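Local coordinates for particle-associated glycoside hydrolase (Acinetobacter phage Fri1, PDB 6C72), which probably depolymerises the capsular polysaccharide of Acinetobacter baumannii as a trimeric phage tailspike, clearing the host capsule during virus entry, at residues A[151-157]-A[171-177]. Numbering follows the deposited sequence.
Sequences FDSFVSV and QTATYKH. With ZN (zinc ion), chain O.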
loop_
_atom_site.group_PDB
_atom_site.type_symbol
_atom_site.label_atom_id
_atom_site.label_comp_id
_atom_site.label_asym_id
_atom_site.label_seq_id
_atom_site.Cartn_x
_atom_site.Cartn_y
_atom_site.Cartn_z
ATOM N N PHE A 151 3.626 -30.954 11.015
ATOM C CA PHE A 151 2.281 -31.218 10.519
ATOM C C PHE A 151 1.965 -32.713 10.624
ATOM O O PHE A 151 2.840 -33.573 10.457
ATOM C CB PHE A 151 2.130 -30.754 9.062
ATOM C CG PHE A 151 2.162 -29.247 8.885
ATOM C CD1 PHE A 151 1.122 -28.458 9.337
ATOM C CD2 PHE A 151 3.238 -28.630 8.258
ATOM C CE1 PHE A 151 1.159 -27.081 9.178
ATOM C CE2 PHE A 151 3.291 -27.259 8.106
ATOM C CZ PHE A 151 2.249 -26.478 8.559
ATOM N N ASP A 152 0.704 -33.021 10.916
ATOM C CA ASP A 152 0.281 -34.400 10.838
ATOM C C ASP A 152 0.272 -34.833 9.374
ATOM O O ASP A 152 0.395 -34.019 8.455
ATOM C CB ASP A 152 -1.082 -34.592 11.511
ATOM C CG ASP A 152 -1.247 -36.003 12.102
ATOM O OD1 ASP A 152 -0.391 -36.876 11.832
ATOM O OD2 ASP A 152 -2.208 -36.240 12.866
ATOM N N SER A 153 0.158 -36.138 9.164
ATOM C CA SER A 153 0.228 -36.667 7.811
ATOM C C SER A 153 -0.921 -36.138 6.954
ATOM O O SER A 153 -2.037 -35.933 7.433
ATOM C CB SER A 153 0.197 -38.186 7.859
ATOM O OG SER A 153 -1.045 -38.615 8.373
ATOM N N PHE A 154 -0.619 -35.862 5.691
ATOM C CA PHE A 154 -1.615 -35.435 4.717
ATOM C C PHE A 154 -1.701 -36.481 3.616
ATOM O O PHE A 154 -0.704 -36.761 2.943
ATOM C CB PHE A 154 -1.270 -34.066 4.132
ATOM C CG PHE A 154 -2.269 -33.577 3.133
ATOM C CD1 PHE A 154 -3.428 -32.940 3.550
ATOM C CD2 PHE A 154 -2.047 -33.746 1.775
ATOM C CE1 PHE A 154 -4.365 -32.489 2.635
ATOM C CE2 PHE A 154 -2.967 -33.297 0.850
ATOM C CZ PHE A 154 -4.137 -32.670 1.279
ATOM N N VAL A 155 -2.886 -37.057 3.439
ATOM C CA VAL A 155 -3.151 -38.033 2.389
ATOM C C VAL A 155 -4.346 -37.528 1.583
ATOM O O VAL A 155 -5.469 -37.471 2.095
ATOM C CB VAL A 155 -3.418 -39.439 2.957
ATOM C CG1 VAL A 155 -3.777 -40.433 1.834
ATOM C CG2 VAL A 155 -2.211 -39.931 3.754
ATOM N N SER A 156 -4.115 -37.193 0.320
ATOM C CA SER A 156 -5.180 -36.638 -0.500
ATOM C C SER A 156 -6.233 -37.700 -0.847
ATOM O O SER A 156 -5.999 -38.910 -0.756
ATOM C CB SER A 156 -4.590 -36.041 -1.772
ATOM O OG SER A 156 -4.012 -37.054 -2.571
ATOM N N VAL A 157 -7.411 -37.222 -1.247
ATOM C CA VAL A 157 -8.523 -38.064 -1.680
ATOM C C VAL A 157 -8.861 -37.708 -3.123
ATOM O O VAL A 157 -8.794 -36.533 -3.504
ATOM C CB VAL A 157 -9.772 -37.856 -0.794
ATOM C CG1 VAL A 157 -10.965 -38.640 -1.346
ATOM C CG2 VAL A 157 -9.500 -38.201 0.662
ATOM N N GLN A 171 -11.065 -33.432 -3.840
ATOM C CA GLN A 171 -9.995 -33.601 -2.864
ATOM C C GLN A 171 -10.472 -32.995 -1.550
ATOM O O GLN A 171 -10.471 -31.781 -1.369
ATOM C CB GLN A 171 -8.702 -32.977 -3.365
ATOM C CG GLN A 171 -7.469 -33.586 -2.728
ATOM C CD GLN A 171 -7.502 -33.453 -1.220
ATOM O OE1 GLN A 171 -7.785 -34.416 -0.507
ATOM N NE2 GLN A 171 -7.260 -32.235 -0.726
ATOM N N THR A 172 -10.913 -33.845 -0.635
ATOM C CA THR A 172 -11.562 -33.389 0.581
ATOM C C THR A 172 -10.630 -33.323 1.776
ATOM O O THR A 172 -11.039 -32.810 2.820
ATOM C CB THR A 172 -12.760 -34.291 0.924
ATOM O OG1 THR A 172 -12.343 -35.666 0.971
ATOM C CG2 THR A 172 -13.880 -34.119 -0.110
ATOM N N ALA A 173 -9.405 -33.828 1.662
ATOM C CA ALA A 173 -8.492 -33.822 2.797
ATOM C C ALA A 173 -7.886 -32.435 3.005
ATOM O O ALA A 173 -7.542 -31.744 2.045
ATOM C CB ALA A 173 -7.382 -34.853 2.597
ATOM N N THR A 174 -7.778 -32.020 4.270
ATOM C CA THR A 174 -7.161 -30.746 4.623
ATOM C C THR A 174 -6.057 -30.985 5.642
ATOM O O THR A 174 -6.101 -31.954 6.405
ATOM C CB THR A 174 -8.168 -29.744 5.197
ATOM O OG1 THR A 174 -8.800 -30.312 6.348
ATOM C CG2 THR A 174 -9.223 -29.387 4.160
ATOM N N TYR A 175 -5.072 -30.084 5.656
ATOM C CA TYR A 175 -3.920 -30.265 6.531
ATOM C C TYR A 175 -4.336 -30.223 7.998
ATOM O O TYR A 175 -5.316 -29.579 8.376
ATOM C CB TYR A 175 -2.852 -29.193 6.274
ATOM C CG TYR A 175 -3.072 -27.879 7.006
ATOM C CD1 TYR A 175 -3.906 -26.907 6.488
ATOM C CD2 TYR A 175 -2.442 -27.619 8.222
ATOM C CE1 TYR A 175 -4.106 -25.705 7.146
ATOM C CE2 TYR A 175 -2.630 -26.408 8.900
ATOM C CZ TYR A 175 -3.461 -25.452 8.354
ATOM O OH TYR A 175 -3.664 -24.244 9.005
ATOM N N LYS A 176 -3.575 -30.909 8.831
ATOM C CA LYS A 176 -3.863 -30.964 10.252
ATOM C C LYS A 176 -2.559 -30.791 11.011
ATOM O O LYS A 176 -1.517 -31.311 10.601
ATOM C CB LYS A 176 -4.559 -32.292 10.634
ATOM C CG LYS A 176 -4.961 -32.364 12.094
ATOM C CD LYS A 176 -5.981 -33.469 12.390
ATOM C CE LYS A 176 -5.336 -34.836 12.531
ATOM N NZ LYS A 176 -6.353 -35.916 12.315
ATOM N N HIS A 177 -2.609 -30.032 12.098
ATOM C CA HIS A 177 -1.432 -29.905 12.942
ATOM C C HIS A 177 -1.135 -31.229 13.634
ATOM O O HIS A 177 -2.046 -31.980 14.000
ATOM C CB HIS A 177 -1.624 -28.781 13.957
ATOM C CG HIS A 177 -1.545 -27.417 13.348
ATOM N ND1 HIS A 177 -0.378 -26.908 12.823
ATOM C CD2 HIS A 177 -2.493 -26.472 13.149
ATOM C CE1 HIS A 177 -0.607 -25.706 12.332
ATOM N NE2 HIS A 177 -1.882 -25.415 12.518
HETATM ZN ZN ZN O . -1.400 -38.716 12.867
HETATM O O HOH W 1 -2.860 -34.639 14.634
HETATM O O HOH W 2 -1.610 -32.670 7.662
HETATM O O HOH W 3 -4.580 -34.065 7.234
#
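Phe151 meets Tyr175 and His177 in an aromatic cluster in which its CE1 lies 3.8 Å from Tyr175 CD2. The Phe151 and Tyr175 planes stand nearly perpendicular, at 87°, whereas those of Phe151 and His177 are close to parallel but slid apart. Tyr175 CE2 lies over one face of the His177 ring, toward its rim, and the edge of Phe151 turns to Lys176 O. Midway along the contact, the edge of Phe154 meets the Ala173 carbonyl, CE1 to O 3.3 Å, and Gln171 NE2.

Gln171, bent at chi2 (-58°), turns its amide forward along its own segment: NE2 donates almost straight to Ala173 O at 2.8 Å, in the carbonyl plane. Its OE1 accepts Val157 N, at 2.9 Å, and Ala173 N from opposite faces, so these three bonds help fix the amide's rotation.

Asp152 N bonds to Lys176 O at 2.8 Å. Asp152 grips a zinc ion with both carboxylate oxygens, OD1 at 2.3 Å and OD2 at a longer 2.6 Å, in a site to which Glu100 also belongs; a water links OD2 to His177 O.

As roughly antiparallel legs, the two segments carry helix 160-165, leaving the parallel beta-helix after strand 145-148 and returning at strand 179-182. Tyr175 packs edge-to-face on Trp233 beside strand 234-237, and Lys142 of the second subunit holds Ser156 OG at the trimer interface.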